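Local coordinates for protein MATE family efflux transporter (Vibrio cholerae, PDB 6IDP) that probably exports a range of drugs and other toxic compounds across the cell membrane, through conformational changes that depend on protons, at residues F52-P55 / I56-V59; N157-T160 / L161-T165; L175-D178 / P179-F183; P209-Q213 / R214-S218. One frame throughout, in Å; residues are numbered along the deposited sequence.

Contact 1 (F52-P55 / I56-V59)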
loop_
_atom_site.group_PDB
_atom_site.type_symbol
_atom_site.label_atom_id
_atom_site.label_comp_id
_atom_site.label_asym_id
_atom_site.label_seq_id
_atom_site.Cartn_x
_atom_site.Cartn_y
_atom_site.Cartn_z
ATOM N N PHE A 52 17.702 -5.594 7.876
ATOM C CA PHE A 52 17.038 -6.717 8.534
ATOM C C PHE A 52 15.741 -6.287 9.218
ATOM O O PHE A 52 15.029 -7.115 9.784
ATOM C CB PHE A 52 17.972 -7.371 9.559
ATOM C CG PHE A 52 19.056 -8.215 8.948
ATOM C CD1 PHE A 52 18.818 -9.540 8.616
ATOM C CD2 PHE A 52 20.318 -7.690 8.719
ATOM C CE1 PHE A 52 19.817 -10.320 8.058
ATOM C CE2 PHE A 52 21.320 -8.463 8.163
ATOM C CZ PHE A 52 21.069 -9.780 7.834
ATOM N N THR A 53 15.439 -4.993 9.171
ATOM C CA THR A 53 14.222 -4.470 9.784
ATOM C C THR A 53 13.115 -4.331 8.736
ATOM O O THR A 53 11.932 -4.274 9.068
ATOM C CB THR A 53 14.477 -3.106 10.471
ATOM O OG1 THR A 53 15.698 -3.168 11.223
ATOM C CG2 THR A 53 13.333 -2.747 11.409
ATOM N N MET A 54 13.511 -4.287 7.468
ATOM C CA MET A 54 12.556 -4.200 6.363
ATOM C C MET A 54 11.529 -5.348 6.325
ATOM O O MET A 54 10.340 -5.089 6.139
ATOM C CB MET A 54 13.303 -4.126 5.027
ATOM C CG MET A 54 14.054 -2.819 4.807
ATOM S SD MET A 54 13.018 -1.369 5.095
ATOM C CE MET A 54 14.094 -0.057 4.519
ATOM N N PRO A 55 11.967 -6.612 6.501
ATOM C CA PRO A 55 10.957 -7.679 6.448
ATOM C C PRO A 55 9.952 -7.629 7.599
ATOM O O PRO A 55 8.774 -7.913 7.382
ATOM C CB PRO A 55 11.795 -8.960 6.521
ATOM C CG PRO A 55 13.063 -8.548 7.174
ATOM C CD PRO A 55 13.324 -7.165 6.671
ATOM N N ILE A 56 10.404 -7.273 8.797
ATOM C CA ILE A 56 9.502 -7.182 9.938
ATOM C C ILE A 56 8.563 -5.990 9.755
ATOM O O ILE A 56 7.470 -5.956 10.319
ATOM C CB ILE A 56 10.277 -7.063 11.278
ATOM C CG1 ILE A 56 9.460 -7.650 12.430
ATOM C CG2 ILE A 56 10.670 -5.625 11.572
ATOM C CD1 ILE A 56 9.207 -9.133 12.299
ATOM N N GLN A 57 8.988 -5.027 8.942
ATOM C CA GLN A 57 8.174 -3.858 8.636
ATOM C C GLN A 57 7.037 -4.219 7.690
ATOM O O GLN A 57 5.911 -3.754 7.860
ATOM C CB GLN A 57 9.030 -2.749 8.024
ATOM C CG GLN A 57 8.284 -1.449 7.772
ATOM C CD GLN A 57 9.138 -0.427 7.052
ATOM O OE1 GLN A 57 9.630 -0.677 5.952
ATOM N NE2 GLN A 57 9.329 0.732 7.674
ATOM N N MET A 58 7.340 -5.048 6.694
ATOM C CA MET A 58 6.341 -5.474 5.721
ATOM C C MET A 58 5.178 -6.178 6.404
ATOM O O MET A 58 4.020 -6.004 6.018
ATOM C CB MET A 58 6.959 -6.401 4.674
ATOM C CG MET A 58 7.953 -5.733 3.743
ATOM S SD MET A 58 8.304 -6.781 2.318
ATOM C CE MET A 58 8.680 -8.332 3.130
ATOM N N VAL A 59 5.498 -6.971 7.422
ATOM C CA VAL A 59 4.490 -7.685 8.192
ATOM C C VAL A 59 3.558 -6.720 8.922
ATOM O O VAL A 59 2.337 -6.870 8.867
ATOM C CB VAL A 59 5.144 -8.643 9.207
ATOM C CG1 VAL A 59 4.130 -9.111 10.240
ATOM C CG2 VAL A 59 5.767 -9.828 8.483
#
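Ile56 brings its CG2 methyl up against the carbonyl oxygen of Thr53, with CG2 only 3.1 Å from Thr53 O, and the two side chains meet at a slant, Ile56 CG2 to Thr53 CG2 being 3.9 Å. The first torsion explains this: chi1 of -152° sends CG1 away from the backbone N and leaves CG2 tucked between N and the carbonyl carbon, facing back toward Thr53. The hydroxyl of Thr53 is engaged outside the pair, hydrogen-bonded to Ala49 O and weakly to Trp134 NE1. The backbone N-H of Gln57, next in the chain after Ile56, is shared between two carbonyls, and both bonds are weak: Gln57 N to Thr53 O is 3.0 Å and Gln57 N to Met54 O is 3.1 Å. Met54 O has a firmer donor in Met58 N, also at 3.1 Å, with a straighter N-H...O angle of 151°. Beyond the backbone, Met54 and Gln57 run alongside each other, pointing the same way, so that SD of Met54 lies 3.6 Å from OE1 of Gln57; the glutamine chain is extended, and a bound monoolein lipid lies close to it. Met58, one residue after Gln57, bends at its last torsion and brings CE to 4.1 Å from CA of Pro55. Thr53, Ile56 and Gln57 all rest on Trp137 of helix 124-156. With the N-H of Gln57 split between the carbonyls four and three residues back, Met58 N makes the first firm i-4 bond here, as the chain enters transmembrane helix 54-80, which has a proline early in it, where a missing N-H costs little, in one half of the MATE fold.

Contact 2 (N157-T160 / L161-T165)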
loop_
_atom_site.group_PDB
_atom_site.type_symbol
_atom_site.label_atom_id
_atom_site.label_comp_id
_atom_site.label_asym_id
_atom_site.label_seq_id
_atom_site.Cartn_x
_atom_site.Cartn_y
_atom_site.Cartn_z
ATOM N N ASN A 157 -15.354 7.786 6.421
ATOM C CA ASN A 157 -16.373 8.823 6.515
ATOM C C ASN A 157 -16.295 9.825 5.362
ATOM O O ASN A 157 -16.807 10.938 5.465
ATOM C CB ASN A 157 -16.256 9.557 7.850
ATOM C CG ASN A 157 -16.785 8.737 9.012
ATOM O OD1 ASN A 157 -17.926 8.911 9.435
ATOM N ND2 ASN A 157 -15.957 7.835 9.529
ATOM N N GLY A 158 -15.640 9.425 4.276
ATOM C CA GLY A 158 -15.609 10.216 3.058
ATOM C C GLY A 158 -14.683 11.417 3.070
ATOM O O GLY A 158 -14.903 12.380 2.336
ATOM N N ASN A 159 -13.643 11.367 3.894
ATOM C CA ASN A 159 -12.692 12.468 3.970
ATOM C C ASN A 159 -11.269 11.998 3.697
ATOM O O ASN A 159 -10.704 11.228 4.473
ATOM C CB ASN A 159 -12.775 13.150 5.340
ATOM C CG ASN A 159 -11.924 14.411 5.425
ATOM O OD1 ASN A 159 -10.731 14.397 5.125
ATOM N ND2 ASN A 159 -12.541 15.510 5.833
ATOM N N THR A 160 -10.698 12.473 2.592
ATOM C CA THR A 160 -9.311 12.172 2.244
ATOM C C THR A 160 -8.416 13.404 2.387
ATOM O O THR A 160 -7.194 13.285 2.470
ATOM C CB THR A 160 -9.190 11.632 0.803
ATOM O OG1 THR A 160 -9.790 12.558 -0.109
ATOM C CG2 THR A 160 -9.878 10.282 0.677
ATOM N N LEU A 161 -9.029 14.585 2.414
ATOM C CA LEU A 161 -8.280 15.834 2.492
ATOM C C LEU A 161 -7.472 15.921 3.784
ATOM O O LEU A 161 -6.302 16.301 3.768
ATOM C CB LEU A 161 -9.224 17.036 2.380
ATOM C CG LEU A 161 -8.575 18.424 2.353
ATOM C CD1 LEU A 161 -7.578 18.528 1.208
ATOM C CD2 LEU A 161 -9.634 19.511 2.241
ATOM N N LEU A 162 -8.097 15.558 4.899
ATOM C CA LEU A 162 -7.435 15.637 6.199
ATOM C C LEU A 162 -6.284 14.625 6.338
ATOM O O LEU A 162 -5.187 15.011 6.741
ATOM C CB LEU A 162 -8.454 15.455 7.331
ATOM C CG LEU A 162 -7.937 15.544 8.769
ATOM C CD1 LEU A 162 -7.243 16.874 9.016
ATOM C CD2 LEU A 162 -9.085 15.346 9.749
ATOM N N PRO A 163 -6.517 13.336 6.011
ATOM C CA PRO A 163 -5.354 12.441 6.051
ATOM C C PRO A 163 -4.283 12.809 5.027
ATOM O O PRO A 163 -3.096 12.691 5.326
ATOM C CB PRO A 163 -5.951 11.060 5.739
ATOM C CG PRO A 163 -7.276 11.329 5.129
ATOM C CD PRO A 163 -7.763 12.588 5.763
ATOM N N GLY A 164 -4.696 13.249 3.844
ATOM C CA GLY A 164 -3.754 13.644 2.812
ATOM C C GLY A 164 -2.883 14.802 3.259
ATOM O O GLY A 164 -1.665 14.792 3.075
ATOM N N THR A 165 -3.517 15.801 3.862
ATOM C CA THR A 165 -2.815 16.976 4.356
ATOM C C THR A 165 -1.840 16.613 5.473
ATOM O O THR A 165 -0.707 17.094 5.498
ATOM C CB THR A 165 -3.814 18.040 4.861
ATOM O OG1 THR A 165 -4.555 18.557 3.749
ATOM C CG2 THR A 165 -3.089 19.186 5.550
#
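Asn159 reaches forward to the start of the helix and takes the N-H of Leu162 on its OD1 at 2.9 Å, in the plane of the amide carbonyl and almost straight, with an N-H...O angle of 167°. CG stands opposite the backbone N (chi1 -173°), which throws the amide ahead along the chain and over this first turn. The second bond across the junction is backbone to backbone, Gly164 N to Thr160 O, again 2.9 Å. A third polar link lies within the helix itself: Leu161 O accepts both Thr165 N and, at 2.9 Å, Thr165 OG1, the two donors arriving from opposite faces of the carbonyl plane.

The bond from Asn159 is a capping bond that satisfies one of the amide N-H groups at the start of helix 161-184. It follows directly on a Schellman motif, with Gly158 at positive phi closing helix 124-156, so one helix is ended and the next begun within a few residues.

Carbon atoms close in round the same oxygens. CB of Leu162 sits 3.3 Å from Asn159 OD1, the side chains meeting at a slant, while the ring of Pro163 comes in against the backbone, its CG 3.3 Å from Thr160 O and its CD 3.5 Å from Asn159 O. The Pro163 ring also rests on Tyr151 and Cys154 of helix 124-156, and Thr160 OG1 is hydrogen-bonded to Met17 O, beside Pro20 and Met21 of helix 5-39.

Contact 3 (L175-D178 / P179-F183)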
loop_
_atom_site.group_PDB
_atom_site.type_symbol
_atom_site.label_atom_id
_atom_site.label_comp_id
_atom_site.label_asym_id
_atom_site.label_seq_id
_atom_site.Cartn_x
_atom_site.Cartn_y
_atom_site.Cartn_z
ATOM N N LEU A 175 11.187 14.980 8.056
ATOM C CA LEU A 175 12.351 15.376 7.268
ATOM C C LEU A 175 13.232 16.338 8.063
ATOM O O LEU A 175 14.452 16.213 8.067
ATOM C CB LEU A 175 11.905 16.015 5.949
ATOM C CG LEU A 175 12.925 16.249 4.827
ATOM C CD1 LEU A 175 13.652 17.584 4.982
ATOM C CD2 LEU A 175 13.912 15.090 4.717
ATOM N N ILE A 176 12.599 17.288 8.745
ATOM C CA ILE A 176 13.315 18.277 9.546
ATOM C C ILE A 176 13.955 17.660 10.791
ATOM O O ILE A 176 15.101 17.963 11.124
ATOM C CB ILE A 176 12.379 19.425 9.982
ATOM C CG1 ILE A 176 11.836 20.167 8.760
ATOM C CG2 ILE A 176 13.104 20.389 10.906
ATOM C CD1 ILE A 176 10.863 21.278 9.105
ATOM N N LEU A 177 13.214 16.796 11.476
ATOM C CA LEU A 177 13.689 16.196 12.720
ATOM C C LEU A 177 14.753 15.125 12.488
ATOM O O LEU A 177 15.540 14.819 13.386
ATOM C CB LEU A 177 12.517 15.599 13.502
ATOM C CG LEU A 177 11.500 16.603 14.049
ATOM C CD1 LEU A 177 10.319 15.889 14.689
ATOM C CD2 LEU A 177 12.161 17.546 15.040
ATOM N N ASP A 178 14.774 14.565 11.282
ATOM C CA ASP A 178 15.668 13.457 10.955
ATOM C C ASP A 178 17.151 13.771 11.207
ATOM O O ASP A 178 17.789 13.075 11.995
ATOM C CB ASP A 178 15.458 13.018 9.497
ATOM C CG ASP A 178 15.006 11.574 9.378
ATOM O OD1 ASP A 178 14.618 10.982 10.408
ATOM O OD2 ASP A 178 15.032 11.033 8.253
ATOM N N PRO A 179 17.709 14.820 10.566
ATOM C CA PRO A 179 19.150 14.996 10.794
ATOM C C PRO A 179 19.486 15.481 12.204
ATOM O O PRO A 179 20.612 15.287 12.663
ATOM C CB PRO A 179 19.537 16.046 9.753
ATOM C CG PRO A 179 18.310 16.861 9.588
ATOM C CD PRO A 179 17.158 15.897 9.720
ATOM N N ILE A 180 18.521 16.101 12.876
ATOM C CA ILE A 180 18.737 16.622 14.222
ATOM C C ILE A 180 18.931 15.497 15.237
ATOM O O ILE A 180 19.816 15.561 16.089
ATOM C CB ILE A 180 17.562 17.518 14.670
ATOM C CG1 ILE A 180 17.429 18.724 13.739
ATOM C CG2 ILE A 180 17.752 17.977 16.110
ATOM C CD1 ILE A 180 16.325 19.681 14.132
ATOM N N PHE A 181 18.105 14.461 15.144
ATOM C CA PHE A 181 18.206 13.340 16.070
ATOM C C PHE A 181 19.296 12.356 15.658
ATOM O O PHE A 181 20.006 11.821 16.509
ATOM C CB PHE A 181 16.862 12.620 16.191
ATOM C CG PHE A 181 15.890 13.310 17.106
ATOM C CD1 PHE A 181 15.895 13.044 18.466
ATOM C CD2 PHE A 181 14.978 14.226 16.611
ATOM C CE1 PHE A 181 15.006 13.679 19.314
ATOM C CE2 PHE A 181 14.086 14.865 17.453
ATOM C CZ PHE A 181 14.101 14.591 18.806
ATOM N N ILE A 182 19.432 12.126 14.357
ATOM C CA ILE A 182 20.435 11.194 13.848
ATOM C C ILE A 182 21.862 11.707 14.059
ATOM O O ILE A 182 22.728 10.968 14.524
ATOM C CB ILE A 182 20.216 10.904 12.348
ATOM C CG1 ILE A 182 18.904 10.147 12.142
ATOM C CG2 ILE A 182 21.375 10.100 11.781
ATOM C CD1 ILE A 182 18.487 10.022 10.690
ATOM N N PHE A 183 22.098 12.975 13.736
ATOM C CA PHE A 183 23.453 13.525 13.748
ATOM C C PHE A 183 23.726 14.483 14.903
ATOM O O PHE A 183 24.658 14.273 15.679
ATOM C CB PHE A 183 23.731 14.232 12.421
ATOM C CG PHE A 183 23.650 13.329 11.228
ATOM C CD1 PHE A 183 24.323 12.118 11.212
ATOM C CD2 PHE A 183 22.886 13.681 10.129
ATOM C CE1 PHE A 183 24.247 11.281 10.114
ATOM C CE2 PHE A 183 22.805 12.847 9.030
ATOM C CZ PHE A 183 23.485 11.646 9.023
#
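Ile182 folds back along Asp178 in the close-packed part of this turn: its CG1 is 3.1 Å from Asp178 O, and CD1 comes to 4.0 Å from Asp178 OD1, the side chains running together in the same direction. The same carbonyl takes the backbone bond from Ile182 N at 3.0 Å. One residue earlier, Leu177 and Phe181 also lie in step. Phe181 CG lies opposite its own carbonyl carbon (chi1 -80°), which sets the ring back alongside Leu177, edge to the chain, with CD2 3.3 Å from Leu177 O in the ring plane and CE2 4.1 Å from Leu177 CD2; Phe181 N closes the turn on that oxygen at 3.1 Å. Pro179 is tight as well, its CD 3.2 Å from Leu175 O and just as far from Ile176 O. Having no N-H to give to the preceding turn, it kinks the helix here; a wider pi-type turn follows at 180-183.

The looser side is that of the exposed Ile176, which projects outward; Ile180 touches it through CG1, at 3.6 Å from Ile176 O, and CD1.

Asp178 faces helix 5-39, lying against Phe31 and Phe38, with its OD2 close to OD1 of Asp35. Leu177 and Phe181 pack on Ile198 of helix 189-213. Past the kink, Phe181 meets Phe185 edge to face, and backbone hydrogen bonds between Phe181 and Leu187 and between Ile182 and Gly188 fold the connecting loop back against the end of helix 161-184.

Contact 4 (P209-Q213 / R214-S218)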
loop_
_atom_site.group_PDB
_atom_site.type_symbol
_atom_site.label_atom_id
_atom_site.label_comp_id
_atom_site.label_asym_id
_atom_site.label_seq_id
_atom_site.Cartn_x
_atom_site.Cartn_y
_atom_site.Cartn_z
ATOM N N PRO A 209 -8.486 14.602 17.878
ATOM C CA PRO A 209 -9.588 15.463 18.332
ATOM C C PRO A 209 -10.537 15.865 17.206
ATOM O O PRO A 209 -11.714 16.112 17.466
ATOM C CB PRO A 209 -8.866 16.691 18.902
ATOM C CG PRO A 209 -7.520 16.683 18.259
ATOM C CD PRO A 209 -7.173 15.241 18.088
ATOM N N LYS A 210 -10.031 15.936 15.980
ATOM C CA LYS A 210 -10.873 16.261 14.836
ATOM C C LYS A 210 -11.856 15.128 14.554
ATOM O O LYS A 210 -13.029 15.364 14.261
ATOM C CB LYS A 210 -10.019 16.552 13.603
ATOM C CG LYS A 210 -9.436 17.960 13.566
ATOM C CD LYS A 210 -8.274 18.049 12.588
ATOM C CE LYS A 210 -7.980 19.488 12.193
ATOM N NZ LYS A 210 -7.823 20.379 13.374
ATOM N N VAL A 211 -11.369 13.895 14.655
ATOM C CA VAL A 211 -12.210 12.722 14.459
ATOM C C VAL A 211 -13.304 12.658 15.528
ATOM O O VAL A 211 -14.464 12.361 15.231
ATOM C CB VAL A 211 -11.365 11.429 14.471
ATOM C CG1 VAL A 211 -12.245 10.203 14.619
ATOM C CG2 VAL A 211 -10.527 11.337 13.202
ATOM N N ALA A 212 -12.936 12.967 16.766
ATOM C CA ALA A 212 -13.888 12.964 17.870
ATOM C C ALA A 212 -14.920 14.086 17.733
ATOM O O ALA A 212 -16.104 13.881 17.997
ATOM C CB ALA A 212 -13.157 13.082 19.191
ATOM N N GLN A 213 -14.462 15.268 17.326
ATOM C CA GLN A 213 -15.335 16.428 17.151
ATOM C C GLN A 213 -16.407 16.155 16.096
ATOM O O GLN A 213 -17.548 16.602 16.222
ATOM C CB GLN A 213 -14.510 17.660 16.763
ATOM C CG GLN A 213 -15.258 18.987 16.830
ATOM C CD GLN A 213 -16.095 19.276 15.596
ATOM O OE1 GLN A 213 -15.753 18.865 14.488
ATOM N NE2 GLN A 213 -17.203 19.987 15.786
ATOM N N ARG A 214 -16.028 15.414 15.059
ATOM C CA ARG A 214 -16.939 15.072 13.977
ATOM C C ARG A 214 -17.754 13.830 14.316
ATOM O O ARG A 214 -18.577 13.384 13.513
ATOM C CB ARG A 214 -16.165 14.856 12.676
ATOM C CG ARG A 214 -15.534 16.118 12.121
ATOM C CD ARG A 214 -14.743 15.814 10.867
ATOM N NE ARG A 214 -14.226 17.019 10.230
ATOM C CZ ARG A 214 -12.957 17.409 10.286
ATOM N NH1 ARG A 214 -12.067 16.683 10.947
ATOM N NH2 ARG A 214 -12.578 18.522 9.676
ATOM N N GLN A 215 -17.509 13.287 15.507
ATOM C CA GLN A 215 -18.224 12.117 16.019
ATOM C C GLN A 215 -18.078 10.914 15.094
ATOM O O GLN A 215 -19.047 10.214 14.804
ATOM C CB GLN A 215 -19.706 12.448 16.245
ATOM C CG GLN A 215 -19.936 13.395 17.414
ATOM C CD GLN A 215 -21.371 13.873 17.518
ATOM O OE1 GLN A 215 -22.295 13.225 17.026
ATOM N NE2 GLN A 215 -21.565 15.022 18.155
ATOM N N TRP A 216 -16.852 10.680 14.641
ATOM C CA TRP A 216 -16.553 9.535 13.790
ATOM C C TRP A 216 -16.095 8.344 14.624
ATOM O O TRP A 216 -15.927 7.236 14.112
ATOM C CB TRP A 216 -15.494 9.907 12.752
ATOM C CG TRP A 216 -16.009 10.850 11.712
ATOM C CD1 TRP A 216 -17.312 11.198 11.494
ATOM C CD2 TRP A 216 -15.235 11.568 10.743
ATOM N NE1 TRP A 216 -17.394 12.086 10.449
ATOM C CE2 TRP A 216 -16.135 12.329 9.971
ATOM C CE3 TRP A 216 -13.870 11.641 10.455
ATOM C CZ2 TRP A 216 -15.712 13.151 8.928
ATOM C CZ3 TRP A 216 -13.453 12.458 9.420
ATOM C CH2 TRP A 216 -14.370 13.200 8.669
ATOM N N THR A 217 -15.895 8.587 15.915
ATOM C CA THR A 217 -15.584 7.528 16.866
ATOM C C THR A 217 -16.457 7.665 18.105
ATOM O O THR A 217 -16.766 8.777 18.538
ATOM C CB THR A 217 -14.104 7.546 17.299
ATOM O OG1 THR A 217 -13.754 8.861 17.746
ATOM C CG2 THR A 217 -13.196 7.142 16.148
ATOM N N SER A 218 -16.856 6.530 18.671
ATOM C CA SER A 218 -17.595 6.522 19.926
ATOM C C SER A 218 -17.127 5.379 20.809
ATOM O O SER A 218 -16.774 4.312 20.313
ATOM C CB SER A 218 -19.100 6.402 19.676
ATOM O OG SER A 218 -19.789 6.227 20.898
HETATM O O HOH W 1 -17.781 11.590 19.824
HETATM O O HOH W 2 -18.964 16.772 18.328
#
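Trp216 N donates to Val211 O at 3.0 Å and nearly straight (171°), spanning the end of the helix, while inside that loop Gln215 N reaches Ala212 O at 2.9 Å from well above the carbonyl plane. With Gln215 at positive phi, the two bonds make a Schellman motif that terminates helix 189-213. Arg214 N to Lys210 O, 3.1 Å, is the last ordinary helical bond. A water donates to Thr217 O and, weakly, to Ala212 O, bridging the outer side of the turn.

Outward from this, Arg214 stretches back beside Lys210, pointing the same way, and NH1 comes to 3.4 Å from Lys210 CB; the two charged ends stay apart. Apolar packing centres on Val211, whose CG1 touches Thr217 CG2 at 3.6 Å, with the side chains roughly at right angles, and Trp216 CB at 3.8 Å. Val211 CG1 stands opposite its backbone N (chi1 166°), facing the chain as it turns back.

Val211 and Trp216 touch Cys154 of helix 124-156, Lys210 and Arg214 lie on Leu162 of helix 161-184, and Gln215 approaches Lys88 of helix 84-111.

Followed from the N terminus, the four contacts come in series, none nested in or crossing another. Contact 1 opens helix 54-80. Contact 2 makes the short turn from helix 124-156 into helix 161-184, and contact 3 kinks that same helix near its far end, the two centres being about 28 Å apart. Contact 4 then closes helix 189-213, back beside contact 2: Trp216 packs against Asn157 and Asn159, with Asn159 CB 3.7 Å from Trp216 CH2. Contacts 2 and 4 therefore join a helix start and a helix end on one side of the bundle, whereas contact 1 lies across the chain's centre from contact 2, nearest atoms about 17 Å apart.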